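Local coordinates for protein eukaryotic translation initiation factor 5A-2 (Arabidopsis thaliana, PDB 3HKS) that promotes translation elongation and termination, binding between the exit and peptidyl sites of stalled ribosomes and enabling synthesis of polyproline-containing peptides, at residues 25-31 and 86-92; 41-46 and 151-155; 51-55 and 64-68; 103-109 and 120-124; 130-134 and 157-161. One frame throughout, in Å; residues are numbered along the deposited sequence.

In the fold
Contacts 1 and 3 lie in the N-terminal SH3-like half, contacts 4 and 5 in the OB-fold half, and contact 2 bridges the two, sharing strand 45-55 with contact 3 and strand 154-163 with contact 5. Contacts 1 and 3 are antiparallel strand pairs held by backbone hydrogen bonds, but contact 1 is partly buried whereas contact 3, about 15 Å away between centres, lies at the surface with polar side chains on one face. In contact 2 two turns meet through a methionine and a salt bridge; it touches contact 1 through D89 with V41 and H92 with S151. Contact 4 is a surface pairing of loops, contact 5 apolar helix-on-strand packing; they touch through V109 and M134.

Contact 1. Residues 25-31 and 86-92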
# COMPACT_ATOMS: atom_id res chain seq x y z
N LYS A 25 -11.92 6.35 -1.59
CA LYS A 25 -10.76 5.47 -1.53
C LYS A 25 -10.23 5.07 -2.92
O LYS A 25 -9.09 4.63 -3.06
CB LYS A 25 -11.06 4.27 -0.63
CG LYS A 25 -10.31 4.38 0.67
CD LYS A 25 -11.19 4.31 1.89
CE LYS A 25 -10.53 5.09 3.03
NZ LYS A 25 -11.51 5.31 4.13
N THR A 26 -11.08 5.25 -3.94
CA THR A 26 -10.77 4.91 -5.32
C THR A 26 -11.20 6.03 -6.28
O THR A 26 -12.04 6.88 -5.94
CB THR A 26 -11.47 3.60 -5.76
OG1 THR A 26 -12.89 3.80 -5.84
CG2 THR A 26 -11.18 2.45 -4.80
N TYR A 27 -10.64 6.02 -7.48
CA TYR A 27 -11.15 6.85 -8.55
C TYR A 27 -11.33 6.00 -9.82
O TYR A 27 -10.64 4.99 -9.98
CB TYR A 27 -10.22 8.04 -8.81
CG TYR A 27 -8.78 7.69 -9.10
CD1 TYR A 27 -7.84 7.57 -8.06
CD2 TYR A 27 -8.34 7.52 -10.41
CE1 TYR A 27 -6.50 7.26 -8.33
CE2 TYR A 27 -7.02 7.23 -10.69
CZ TYR A 27 -6.11 7.11 -9.65
OH TYR A 27 -4.81 6.83 -9.96
N PRO A 28 -12.31 6.37 -10.67
CA PRO A 28 -12.58 5.63 -11.90
C PRO A 28 -11.68 6.06 -13.06
O PRO A 28 -11.51 7.27 -13.30
CB PRO A 28 -14.04 5.97 -12.20
CG PRO A 28 -14.20 7.37 -11.68
CD PRO A 28 -13.27 7.49 -10.48
N GLN A 29 -11.12 5.09 -13.76
CA GLN A 29 -10.25 5.35 -14.90
C GLN A 29 -10.43 4.24 -15.93
O GLN A 29 -10.52 3.06 -15.56
CB GLN A 29 -8.79 5.43 -14.43
CG GLN A 29 -7.77 5.74 -15.53
CD GLN A 29 -6.38 5.88 -14.95
OE1 GLN A 29 -6.02 5.19 -14.01
NE2 GLN A 29 -5.59 6.80 -15.50
N SER A 30 -10.50 4.61 -17.21
CA SER A 30 -10.78 3.65 -18.27
C SER A 30 -9.69 2.60 -18.28
O SER A 30 -8.52 2.94 -18.11
CB SER A 30 -10.93 4.32 -19.63
OG SER A 30 -9.70 4.89 -20.05
N ALA A 31 -10.08 1.34 -18.47
CA ALA A 31 -9.14 0.23 -18.48
C ALA A 31 -8.00 0.43 -19.48
O ALA A 31 -6.87 0.04 -19.21
CB ALA A 31 -9.86 -1.09 -18.73
N HIS A 86 -14.47 0.64 -20.57
CA HIS A 86 -15.10 0.65 -19.25
C HIS A 86 -14.09 1.17 -18.21
O HIS A 86 -12.88 1.04 -18.39
CB HIS A 86 -15.57 -0.76 -18.82
CG HIS A 86 -16.84 -1.22 -19.46
ND1 HIS A 86 -17.27 -0.79 -20.70
CD2 HIS A 86 -17.76 -2.13 -19.04
CE1 HIS A 86 -18.41 -1.40 -21.01
NE2 HIS A 86 -18.72 -2.22 -20.02
N ASN A 87 -14.60 1.75 -17.12
CA ASN A 87 -13.74 2.19 -16.02
C ASN A 87 -13.32 1.03 -15.14
O ASN A 87 -14.11 0.15 -14.85
CB ASN A 87 -14.42 3.21 -15.11
CG ASN A 87 -14.69 4.50 -15.79
OD1 ASN A 87 -13.92 4.93 -16.64
ND2 ASN A 87 -15.79 5.14 -15.43
N CYS A 88 -12.07 1.07 -14.72
CA CYS A 88 -11.64 0.31 -13.56
C CYS A 88 -11.79 1.23 -12.36
O CYS A 88 -11.84 2.45 -12.51
CB CYS A 88 -10.17 -0.09 -13.73
SG CYS A 88 -9.95 -1.30 -15.01
N ASP A 89 -11.90 0.64 -11.18
CA ASP A 89 -11.65 1.38 -9.95
C ASP A 89 -10.16 1.33 -9.65
O ASP A 89 -9.57 0.26 -9.62
CB ASP A 89 -12.45 0.79 -8.80
CG ASP A 89 -13.91 1.07 -8.92
OD1 ASP A 89 -14.28 2.22 -9.27
OD2 ASP A 89 -14.70 0.15 -8.65
N VAL A 90 -9.55 2.49 -9.47
CA VAL A 90 -8.14 2.57 -9.14
C VAL A 90 -8.00 3.01 -7.68
O VAL A 90 -8.52 4.06 -7.31
CB VAL A 90 -7.38 3.54 -10.07
CG1 VAL A 90 -5.90 3.66 -9.65
CG2 VAL A 90 -7.48 3.08 -11.53
N PRO A 91 -7.30 2.22 -6.84
CA PRO A 91 -7.18 2.61 -5.43
C PRO A 91 -6.12 3.70 -5.25
O PRO A 91 -5.10 3.68 -5.94
CB PRO A 91 -6.74 1.32 -4.75
CG PRO A 91 -5.90 0.62 -5.79
CD PRO A 91 -6.58 0.96 -7.12
N HIS A 92 -6.37 4.65 -4.36
CA HIS A 92 -5.28 5.53 -3.92
C HIS A 92 -4.32 4.70 -3.08
O HIS A 92 -4.75 3.87 -2.27
CB HIS A 92 -5.82 6.68 -3.06
CG HIS A 92 -6.59 7.71 -3.82
ND1 HIS A 92 -5.98 8.60 -4.68
CD2 HIS A 92 -7.91 8.00 -3.84
CE1 HIS A 92 -6.90 9.40 -5.19
NE2 HIS A 92 -8.07 9.05 -4.71
O HOH W 1 -7.29 4.04 -1.18
O HOH W 2 -10.87 10.01 -4.96
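Y27 and V90 face each other as a hydrogen-bonded pair in the antiparallel pairing of strand 26-30 with the start of strand 87-103, where the SH3-like half leads towards the OB fold. Their backbones bond both ways: Y27 N reaches V90 O at 2.9 Å and V90 N reaches Y27 O at 2.8 Å. The pattern repeats between Q29 and C88, and is extended by H92 N to K25 O and A31 N to H86 O, so the pairing persists beyond both ends of the strands.

The three residues with most surface buried here, V90, Y27 and H92, are linked through the Y27 ring. With CG of Y27 set between its backbone N and carbonyl carbon (chi1 55°), the phenol ring lies across V90 instead of extending away from it. V90 CB sits 3.9 Å from the centroid of the Y27 ring, only 19° off the normal, which meets the definition of a CH-pi contact. The CG1 branch of V90 runs on beneath the outer end of the ring, 3.5 Å from Y27 CZ, while its CG2 branch turns towards Q29. Y27 CD1 lies over one face of the H92 ring, 3.5 Å from H92 CE1; the ring planes are 53° apart, neither stacked nor edge-to-face.

C88 points to the same face and touches A31, and also I40, V82 and F67, tying the pair to the SH3-like sheet. At the H92 end a water donates to both K25 O, at 2.7 Å, and H92 O, at 2.8 Å.

Contact 2. Residues 41-46 and 151-155; sequences VIKNRP and SMGEE
M152, at the apex of one hairpin turn, presses its thioether against V41 and P46, which flank another. Both connections are type I' beta turns, I42 to R45 joining strands 39-42 and 45-55, and S151 to E154 joining strands 142-151 and 154-163. One belongs to the SH3-like half and the other to the OB fold, so the contact is part of the junction between the domains.

The tight part is mainly apolar. M152 SD lies 3.7 Å from V41 CG2, the two side chains meeting tip to tip, and 3.9 Å from P46 CD. A bend at the last torsion of the methionine (chi3 78°) turns the methyl group to N44, where CE comes within 3.6 Å of ND2. Next to it P46 CB packs on S151 OG at 3.4 Å; that hydroxyl finds its polar partner in H92 O. P91 packs on V41, P46 and S151, filling in behind this patch from strand 87-103.

The looser side is polar and rests on one bond. R45 NH1 donates to E154 OE1 at 3.0 Å with an N-H...O angle of 162°, forming a salt bridge. The carboxylate oxygen lies near the guanidinium plane, but the two planes are turned 46° apart, and R45 NH2 stands 3.6 Å from E154 OE2, too far to count as a second bond. R45 NE is engaged by D71, so the arginine is anchored within its own domain before it reaches across.

Nonpolar packing thus supplies most of the touching surface, while the single ion pair adds an orientation-dependent link that is probably weakened by its partial exposure.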
# COMPACT_ATOMS: atom_id res chain seq x y z
N VAL A 41 -8.31 -1.98 -8.63
CA VAL A 41 -9.08 -2.79 -7.67
C VAL A 41 -9.64 -4.02 -8.38
O VAL A 41 -10.30 -3.90 -9.42
CB VAL A 41 -10.25 -1.99 -7.01
CG1 VAL A 41 -11.05 -2.86 -6.08
CG2 VAL A 41 -9.74 -0.77 -6.27
N ILE A 42 -9.32 -5.20 -7.82
CA ILE A 42 -9.89 -6.48 -8.26
C ILE A 42 -10.45 -7.16 -7.02
O ILE A 42 -9.74 -7.30 -6.02
CB ILE A 42 -8.83 -7.40 -8.94
CG1 ILE A 42 -8.16 -6.69 -10.12
CG2 ILE A 42 -9.50 -8.72 -9.40
CD1 ILE A 42 -6.99 -7.47 -10.76
N LYS A 43 -11.72 -7.54 -7.07
CA LYS A 43 -12.41 -8.20 -5.95
C LYS A 43 -12.21 -7.44 -4.63
O LYS A 43 -11.92 -8.04 -3.59
CB LYS A 43 -11.95 -9.67 -5.80
CG LYS A 43 -11.80 -10.45 -7.11
CD LYS A 43 -12.96 -11.38 -7.36
CE LYS A 43 -12.72 -12.74 -6.70
NZ LYS A 43 -11.54 -13.46 -7.27
N ASN A 44 -12.38 -6.12 -4.72
CA ASN A 44 -12.25 -5.19 -3.59
C ASN A 44 -10.85 -5.18 -2.94
O ASN A 44 -10.71 -4.81 -1.77
CB ASN A 44 -13.39 -5.39 -2.57
CG ASN A 44 -13.78 -4.09 -1.82
OD1 ASN A 44 -13.90 -4.09 -0.60
ND2 ASN A 44 -13.98 -2.99 -2.57
N ARG A 45 -9.84 -5.58 -3.70
CA ARG A 45 -8.46 -5.63 -3.22
C ARG A 45 -7.57 -4.69 -4.02
O ARG A 45 -7.64 -4.67 -5.24
CB ARG A 45 -7.89 -7.07 -3.28
CG ARG A 45 -8.62 -8.09 -2.40
CD ARG A 45 -8.53 -7.74 -0.90
NE ARG A 45 -7.14 -7.56 -0.50
CZ ARG A 45 -6.74 -6.98 0.63
NH1 ARG A 45 -7.62 -6.50 1.49
NH2 ARG A 45 -5.44 -6.87 0.88
N PRO A 46 -6.75 -3.88 -3.34
CA PRO A 46 -5.82 -3.01 -4.08
C PRO A 46 -4.62 -3.79 -4.61
O PRO A 46 -3.91 -4.43 -3.83
CB PRO A 46 -5.40 -1.96 -3.03
CG PRO A 46 -5.59 -2.67 -1.67
CD PRO A 46 -6.69 -3.69 -1.87
N SER A 151 -3.94 1.87 1.71
CA SER A 151 -4.86 1.79 0.57
C SER A 151 -6.15 1.16 1.04
O SER A 151 -6.13 0.13 1.72
CB SER A 151 -4.25 0.96 -0.57
OG SER A 151 -4.95 1.15 -1.78
N MET A 152 -7.27 1.80 0.70
CA MET A 152 -8.61 1.26 0.90
C MET A 152 -8.92 0.93 2.37
O MET A 152 -9.53 -0.10 2.68
CB MET A 152 -8.83 0.05 -0.03
CG MET A 152 -8.80 0.45 -1.52
SD MET A 152 -9.22 -0.88 -2.64
CE MET A 152 -11.01 -0.95 -2.51
N GLY A 153 -8.50 1.83 3.26
CA GLY A 153 -8.72 1.66 4.71
C GLY A 153 -7.82 0.65 5.41
O GLY A 153 -8.08 0.25 6.56
N GLU A 154 -6.77 0.22 4.72
CA GLU A 154 -5.88 -0.82 5.21
C GLU A 154 -4.46 -0.30 5.17
O GLU A 154 -4.07 0.40 4.25
CB GLU A 154 -6.03 -2.08 4.35
CG GLU A 154 -5.29 -3.31 4.88
CD GLU A 154 -5.79 -4.61 4.25
OE1 GLU A 154 -6.97 -4.67 3.81
OE2 GLU A 154 -5.00 -5.58 4.21
N GLU A 155 -3.69 -0.61 6.21
CA GLU A 155 -2.39 0.01 6.40
C GLU A 155 -1.38 -1.01 6.86
O GLU A 155 -1.69 -1.92 7.63
CB GLU A 155 -2.47 1.17 7.41
CG GLU A 155 -3.40 2.29 6.97
CD GLU A 155 -3.32 3.53 7.85
OE1 GLU A 155 -3.81 3.50 8.99
OE2 GLU A 155 -2.78 4.55 7.37

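Contact 3. Residues 51-55 and 64-68; sequences EVSTS and KCHFV
E51 and V68, S53 and H66, and S55 and K64 are the hydrogen-bonded pairs of an antiparallel beta hairpin, strands 45-55 and 64-71. Each makes two backbone bonds. The longest runs from E51 N to V68 O at 3.2 Å. The shortest joins H66 N to S53 O at 2.6 Å. The alternate, non-hydrogen-bonded pairs add CA-H...O contacts, such as T54 CA to K64 O.

Among side chains, polar contacts gather on the face of S53, S55 and H66. S55 OG is set between its backbone N and carbonyl carbon (chi1 65°), which brings it to the edge of the imidazole, 2.6 Å from H66 NE2; either atom could be the donor. A water links S53 OG, at 3.1 Å, to H66 O.

Apolar contacts divide between the faces. V52 lies alongside F67, CG1 to CE1 being 4.1 Å, and F67 goes on to touch V82, A31 and I34. On the polar face E51 CB packs against V68 CB.

The loop closing this hairpin carries K59, the hypusine site by similarity, unmodified here. Backbone bonds that continue as far as S55 and K64, together with the tie of H66 to S55, imply a hairpin stem ordered close to that loop.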
# COMPACT_ATOMS: atom_id res chain seq x y z
N GLU A 51 1.15 -7.14 -15.37
CA GLU A 51 1.01 -7.48 -16.79
C GLU A 51 -0.27 -6.88 -17.39
O GLU A 51 -1.34 -6.99 -16.79
CB GLU A 51 1.02 -9.01 -16.99
CG GLU A 51 2.28 -9.73 -16.43
CD GLU A 51 2.16 -11.27 -16.39
OE1 GLU A 51 2.64 -11.88 -15.40
OE2 GLU A 51 1.60 -11.85 -17.35
N VAL A 52 -0.15 -6.25 -18.55
CA VAL A 52 -1.31 -5.81 -19.33
C VAL A 52 -1.20 -6.37 -20.73
O VAL A 52 -0.18 -6.19 -21.40
CB VAL A 52 -1.38 -4.26 -19.47
CG1 VAL A 52 -2.68 -3.85 -20.19
CG2 VAL A 52 -1.26 -3.56 -18.12
N SER A 53 -2.26 -7.04 -21.19
CA SER A 53 -2.39 -7.37 -22.61
C SER A 53 -3.79 -7.06 -23.16
O SER A 53 -4.76 -6.91 -22.40
CB SER A 53 -1.99 -8.83 -22.88
OG SER A 53 -2.84 -9.75 -22.22
N THR A 54 -3.90 -6.94 -24.48
CA THR A 54 -5.18 -6.61 -25.10
C THR A 54 -5.57 -7.70 -26.09
O THR A 54 -4.71 -8.41 -26.61
CB THR A 54 -5.15 -5.24 -25.82
OG1 THR A 54 -4.08 -5.22 -26.76
CG2 THR A 54 -4.96 -4.09 -24.82
N SER A 55 -6.88 -7.82 -26.32
CA SER A 55 -7.42 -8.69 -27.38
C SER A 55 -8.62 -8.02 -28.03
O SER A 55 -9.30 -7.18 -27.41
CB SER A 55 -7.78 -10.09 -26.85
OG SER A 55 -8.83 -10.05 -25.91
N LYS A 64 -10.20 -5.41 -25.45
CA LYS A 64 -10.37 -5.76 -24.06
C LYS A 64 -8.99 -5.74 -23.45
O LYS A 64 -8.01 -6.10 -24.11
CB LYS A 64 -11.01 -7.16 -23.92
CG LYS A 64 -12.43 -7.22 -24.45
CD LYS A 64 -12.88 -8.60 -24.84
CE LYS A 64 -12.38 -9.00 -26.20
NZ LYS A 64 -13.49 -9.52 -27.02
N CYS A 65 -8.92 -5.29 -22.20
CA CYS A 65 -7.67 -5.28 -21.44
C CYS A 65 -7.66 -6.45 -20.47
O CYS A 65 -8.61 -6.63 -19.71
CB CYS A 65 -7.50 -3.97 -20.69
SG CYS A 65 -7.39 -2.54 -21.75
N HIS A 66 -6.59 -7.23 -20.53
CA HIS A 66 -6.42 -8.39 -19.67
C HIS A 66 -5.37 -8.04 -18.62
O HIS A 66 -4.21 -7.80 -18.94
CB HIS A 66 -5.95 -9.61 -20.50
CG HIS A 66 -6.85 -9.96 -21.65
ND1 HIS A 66 -7.37 -11.22 -21.84
CD2 HIS A 66 -7.35 -9.20 -22.66
CE1 HIS A 66 -8.14 -11.22 -22.91
NE2 HIS A 66 -8.15 -10.01 -23.42
N PHE A 67 -5.78 -7.99 -17.35
CA PHE A 67 -4.88 -7.59 -16.27
C PHE A 67 -4.38 -8.75 -15.43
O PHE A 67 -5.17 -9.63 -15.04
CB PHE A 67 -5.56 -6.57 -15.34
CG PHE A 67 -5.93 -5.30 -16.02
CD1 PHE A 67 -4.96 -4.43 -16.48
CD2 PHE A 67 -7.27 -4.97 -16.23
CE1 PHE A 67 -5.30 -3.25 -17.13
CE2 PHE A 67 -7.62 -3.78 -16.87
CZ PHE A 67 -6.63 -2.93 -17.32
N VAL A 68 -3.09 -8.75 -15.14
CA VAL A 68 -2.54 -9.56 -14.04
C VAL A 68 -2.00 -8.57 -13.00
O VAL A 68 -1.23 -7.68 -13.33
CB VAL A 68 -1.43 -10.56 -14.51
CG1 VAL A 68 -0.97 -11.44 -13.35
CG2 VAL A 68 -1.92 -11.43 -15.67
O HOH W 3 -2.35 -10.11 -19.15

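Contact 4. Residues 103-109 and 120-124; sequences ITEDGFV and DDLKL. With EDO (1,2-ethanediol), chain F.
K123 lays its aliphatic chain over one face of the F108 ring and sends its amine on over the same ring, so that one side chain makes both a CH-pi and an off-centre cation-pi contact. K123 CG stands 4.0 Å from the ring centroid, 25° off the normal. A bend at chi3 (77°) carries the amine onward, where NZ is 4.8 Å from the F108 centroid. Beyond the ring NZ makes a weak hydrogen bond to D106 O.

Backbone bonds to either side fix the pairing of F108 with K123: L124 N donates to G107 O at 3.0 Å, and V109 N to L122 O at 2.9 Å. A water then spans V109 O and L122 N. K123 N instead meets O1 of a bound ethanediol, probably from the crystallisation liquor.

On the side of the helix L124 enters between I103 and V109, crossing each at about a right angle. Its CD1 branch touches I103 CG2, and its CD2 branch is 3.8 Å from V109 CG2. M134 and F138 of helix 128-139 continue that apolar patch, on V109 and I103 respectively.

The type I beta turn from T104 to G107 is braced internally, with T104 OG1 donating to D106 OD1 and accepting from F108 N at 2.9 Å. The whole joins the turn between the first two OB-fold strands to the segment entering helix 128-139, the helix that follows the third strand in the OB fold.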
# COMPACT_ATOMS: atom_id res chain seq x y z
N ILE A 103 5.77 2.55 21.76
CA ILE A 103 5.30 1.19 21.56
C ILE A 103 4.67 0.78 22.88
O ILE A 103 5.36 0.69 23.91
CB ILE A 103 6.44 0.20 21.15
CG1 ILE A 103 7.15 0.66 19.88
CG2 ILE A 103 5.89 -1.22 20.97
CD1 ILE A 103 8.44 -0.06 19.58
N THR A 104 3.36 0.53 22.86
CA THR A 104 2.62 0.17 24.06
C THR A 104 2.91 -1.29 24.42
O THR A 104 3.35 -2.05 23.57
CB THR A 104 1.10 0.38 23.89
OG1 THR A 104 0.56 -0.64 23.04
CG2 THR A 104 0.79 1.76 23.31
N GLU A 105 2.66 -1.67 25.67
CA GLU A 105 2.86 -3.06 26.12
C GLU A 105 1.94 -4.07 25.43
O GLU A 105 2.25 -5.26 25.41
CB GLU A 105 2.72 -3.19 27.65
CG GLU A 105 3.70 -2.38 28.50
CD GLU A 105 5.18 -2.70 28.24
OE1 GLU A 105 5.53 -3.86 27.90
OE2 GLU A 105 6.02 -1.78 28.39
N ASP A 106 0.81 -3.60 24.89
CA ASP A 106 -0.08 -4.47 24.11
C ASP A 106 0.14 -4.41 22.59
O ASP A 106 -0.64 -4.95 21.81
CB ASP A 106 -1.56 -4.27 24.48
CG ASP A 106 -2.06 -2.84 24.24
OD1 ASP A 106 -1.26 -1.89 24.24
OD2 ASP A 106 -3.29 -2.67 24.05
N GLY A 107 1.21 -3.75 22.17
CA GLY A 107 1.66 -3.87 20.79
C GLY A 107 1.18 -2.79 19.85
O GLY A 107 1.38 -2.90 18.65
N PHE A 108 0.55 -1.75 20.38
CA PHE A 108 0.18 -0.60 19.56
C PHE A 108 1.39 0.32 19.37
O PHE A 108 2.33 0.33 20.17
CB PHE A 108 -1.01 0.17 20.14
CG PHE A 108 -2.36 -0.49 19.88
CD1 PHE A 108 -3.04 -0.26 18.69
CD2 PHE A 108 -2.93 -1.32 20.84
CE1 PHE A 108 -4.27 -0.87 18.44
CE2 PHE A 108 -4.18 -1.93 20.61
CZ PHE A 108 -4.85 -1.70 19.40
N VAL A 109 1.36 1.07 18.29
CA VAL A 109 2.42 1.99 17.95
C VAL A 109 1.85 3.41 17.96
O VAL A 109 0.72 3.64 17.50
CB VAL A 109 3.05 1.56 16.60
CG1 VAL A 109 3.89 2.61 16.00
CG2 VAL A 109 3.87 0.27 16.80
N ASP A 120 -2.32 6.54 16.43
CA ASP A 120 -2.16 5.43 17.39
C ASP A 120 -2.92 4.13 17.05
O ASP A 120 -2.99 3.23 17.89
CB ASP A 120 -2.61 5.88 18.79
CG ASP A 120 -1.71 6.93 19.40
OD1 ASP A 120 -0.69 7.31 18.77
OD2 ASP A 120 -2.03 7.40 20.52
N ASP A 121 -3.47 4.03 15.84
CA ASP A 121 -4.34 2.90 15.47
C ASP A 121 -3.61 1.66 14.92
O ASP A 121 -4.20 0.58 14.82
CB ASP A 121 -5.47 3.35 14.52
CG ASP A 121 -4.97 4.14 13.30
OD1 ASP A 121 -3.81 4.56 13.25
OD2 ASP A 121 -5.78 4.36 12.37
N LEU A 122 -2.33 1.82 14.60
CA LEU A 122 -1.53 0.71 14.07
C LEU A 122 -0.84 -0.11 15.15
O LEU A 122 -0.55 0.37 16.25
CB LEU A 122 -0.47 1.23 13.09
CG LEU A 122 -0.95 1.94 11.83
CD1 LEU A 122 0.24 2.15 10.88
CD2 LEU A 122 -2.07 1.15 11.15
N LYS A 123 -0.58 -1.37 14.82
CA LYS A 123 0.16 -2.26 15.68
C LYS A 123 1.50 -2.57 15.04
O LYS A 123 1.76 -2.19 13.89
CB LYS A 123 -0.65 -3.53 15.94
CG LYS A 123 -2.01 -3.24 16.59
CD LYS A 123 -2.62 -4.46 17.25
CE LYS A 123 -1.96 -4.75 18.60
NZ LYS A 123 -2.74 -5.76 19.37
N LEU A 124 2.37 -3.22 15.82
CA LEU A 124 3.66 -3.67 15.34
C LEU A 124 3.49 -4.60 14.13
O LEU A 124 2.59 -5.44 14.12
CB LEU A 124 4.44 -4.38 16.46
CG LEU A 124 4.97 -3.50 17.60
CD1 LEU A 124 5.27 -4.35 18.82
CD2 LEU A 124 6.22 -2.75 17.15
C1 EDO F . -0.19 -2.32 11.16
O1 EDO F . -1.21 -2.72 12.10
C2 EDO F . 0.83 -3.44 11.00
O2 EDO F . 1.65 -3.24 9.83
O HOH W 4 -0.10 3.84 15.03

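Contact 5. Residues 130-134 and 157-161; sequences LTAQM and ICAVK. With EDO (1,2-ethanediol), chain F.
V160 points its two methyl branches at helix 128-139, against L130, Q133 and M134 on one side of the helix. This is helix-on-strand packing within the OB fold, whose helix packs here against strand 154-163; the local axes approach to 8.4 Å at an angle of 34°.

M134 crosses V160 at about a right angle, and its CG lies 3.5 Å from V160 CG2. Its chain then bends at chi3 (65°), turning the methyl group to I157, which it meets tip to tip with CE 4.1 Å from CD1. L130 approaches differently, sliding past V160 in the opposite direction: its CG is 3.9 Å from V160 CG2, while CD2 reaches along the strand to I157 O at 3.8 Å. Q133 applies its CB to the other methyl of V160, CG1, at 3.8 Å. V160 is therefore gripped from three helix positions spanning about one turn. L100 and I103 of strand 87-103 pack on M134.

The contact is held by apolar packing, without direct hydrogen bonds between the two segments. Q133 NE2 has a weak bond back to G129 O. Its other terminal atom, OE1, stops 3.3 Å from V160 O, two acceptors that do not bond.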
# COMPACT_ATOMS: atom_id res chain seq x y z
N LEU A 130 11.37 -5.92 11.12
CA LEU A 130 10.82 -4.57 11.26
C LEU A 130 10.45 -4.28 12.71
O LEU A 130 10.73 -3.21 13.21
CB LEU A 130 9.61 -4.40 10.34
CG LEU A 130 9.71 -3.61 9.02
CD1 LEU A 130 11.11 -3.55 8.41
CD2 LEU A 130 8.67 -4.12 8.00
N THR A 131 9.83 -5.25 13.37
CA THR A 131 9.42 -5.11 14.77
C THR A 131 10.62 -5.01 15.72
O THR A 131 10.61 -4.16 16.62
CB THR A 131 8.44 -6.24 15.18
OG1 THR A 131 7.15 -5.93 14.64
CG2 THR A 131 8.30 -6.39 16.70
N ALA A 132 11.63 -5.84 15.52
CA ALA A 132 12.84 -5.77 16.33
C ALA A 132 13.55 -4.42 16.13
O ALA A 132 14.06 -3.85 17.09
CB ALA A 132 13.78 -6.91 16.00
N GLN A 133 13.59 -3.93 14.89
CA GLN A 133 14.17 -2.61 14.61
C GLN A 133 13.46 -1.49 15.38
O GLN A 133 14.12 -0.60 15.93
CB GLN A 133 14.12 -2.29 13.11
CG GLN A 133 15.15 -3.01 12.29
CD GLN A 133 15.04 -2.65 10.82
OE1 GLN A 133 15.49 -1.58 10.40
NE2 GLN A 133 14.45 -3.53 10.04
N MET A 134 12.12 -1.54 15.38
CA MET A 134 11.30 -0.54 16.07
C MET A 134 11.49 -0.60 17.58
O MET A 134 11.72 0.43 18.20
CB MET A 134 9.81 -0.71 15.72
CG MET A 134 9.51 -0.37 14.28
SD MET A 134 7.80 -0.68 13.80
CE MET A 134 6.95 0.50 14.82
N ILE A 157 2.84 -1.23 8.06
CA ILE A 157 4.19 -0.71 8.30
C ILE A 157 5.13 -1.49 7.38
O ILE A 157 5.22 -2.71 7.48
CB ILE A 157 4.61 -0.82 9.79
CG1 ILE A 157 3.79 0.16 10.65
CG2 ILE A 157 6.14 -0.57 9.95
CD1 ILE A 157 3.86 -0.08 12.20
N CYS A 158 5.81 -0.78 6.49
CA CYS A 158 6.55 -1.42 5.40
C CYS A 158 8.06 -1.13 5.40
O CYS A 158 8.82 -1.79 4.69
CB CYS A 158 5.91 -1.04 4.04
SG CYS A 158 6.07 0.75 3.65
N ALA A 159 8.50 -0.15 6.19
CA ALA A 159 9.93 0.13 6.36
C ALA A 159 10.22 0.81 7.70
O ALA A 159 9.36 1.46 8.27
CB ALA A 159 10.46 0.99 5.21
N VAL A 160 11.45 0.63 8.20
CA VAL A 160 11.89 1.23 9.45
C VAL A 160 13.34 1.69 9.28
O VAL A 160 14.17 0.94 8.81
CB VAL A 160 11.79 0.23 10.64
CG1 VAL A 160 12.35 0.86 11.94
CG2 VAL A 160 10.36 -0.25 10.84
N LYS A 161 13.63 2.93 9.69
CA LYS A 161 15.01 3.42 9.72
C LYS A 161 15.27 4.29 10.95
O LYS A 161 14.35 4.93 11.47
CB LYS A 161 15.35 4.21 8.46
CG LYS A 161 14.51 5.46 8.27
CD LYS A 161 14.88 6.24 7.00
CE LYS A 161 13.80 7.27 6.68
NZ LYS A 161 14.30 8.39 5.82
C1 EDO F . -0.19 -2.32 11.16
O1 EDO F . -1.21 -2.72 12.10
C2 EDO F . 0.83 -3.44 11.00
O2 EDO F . 1.65 -3.24 9.83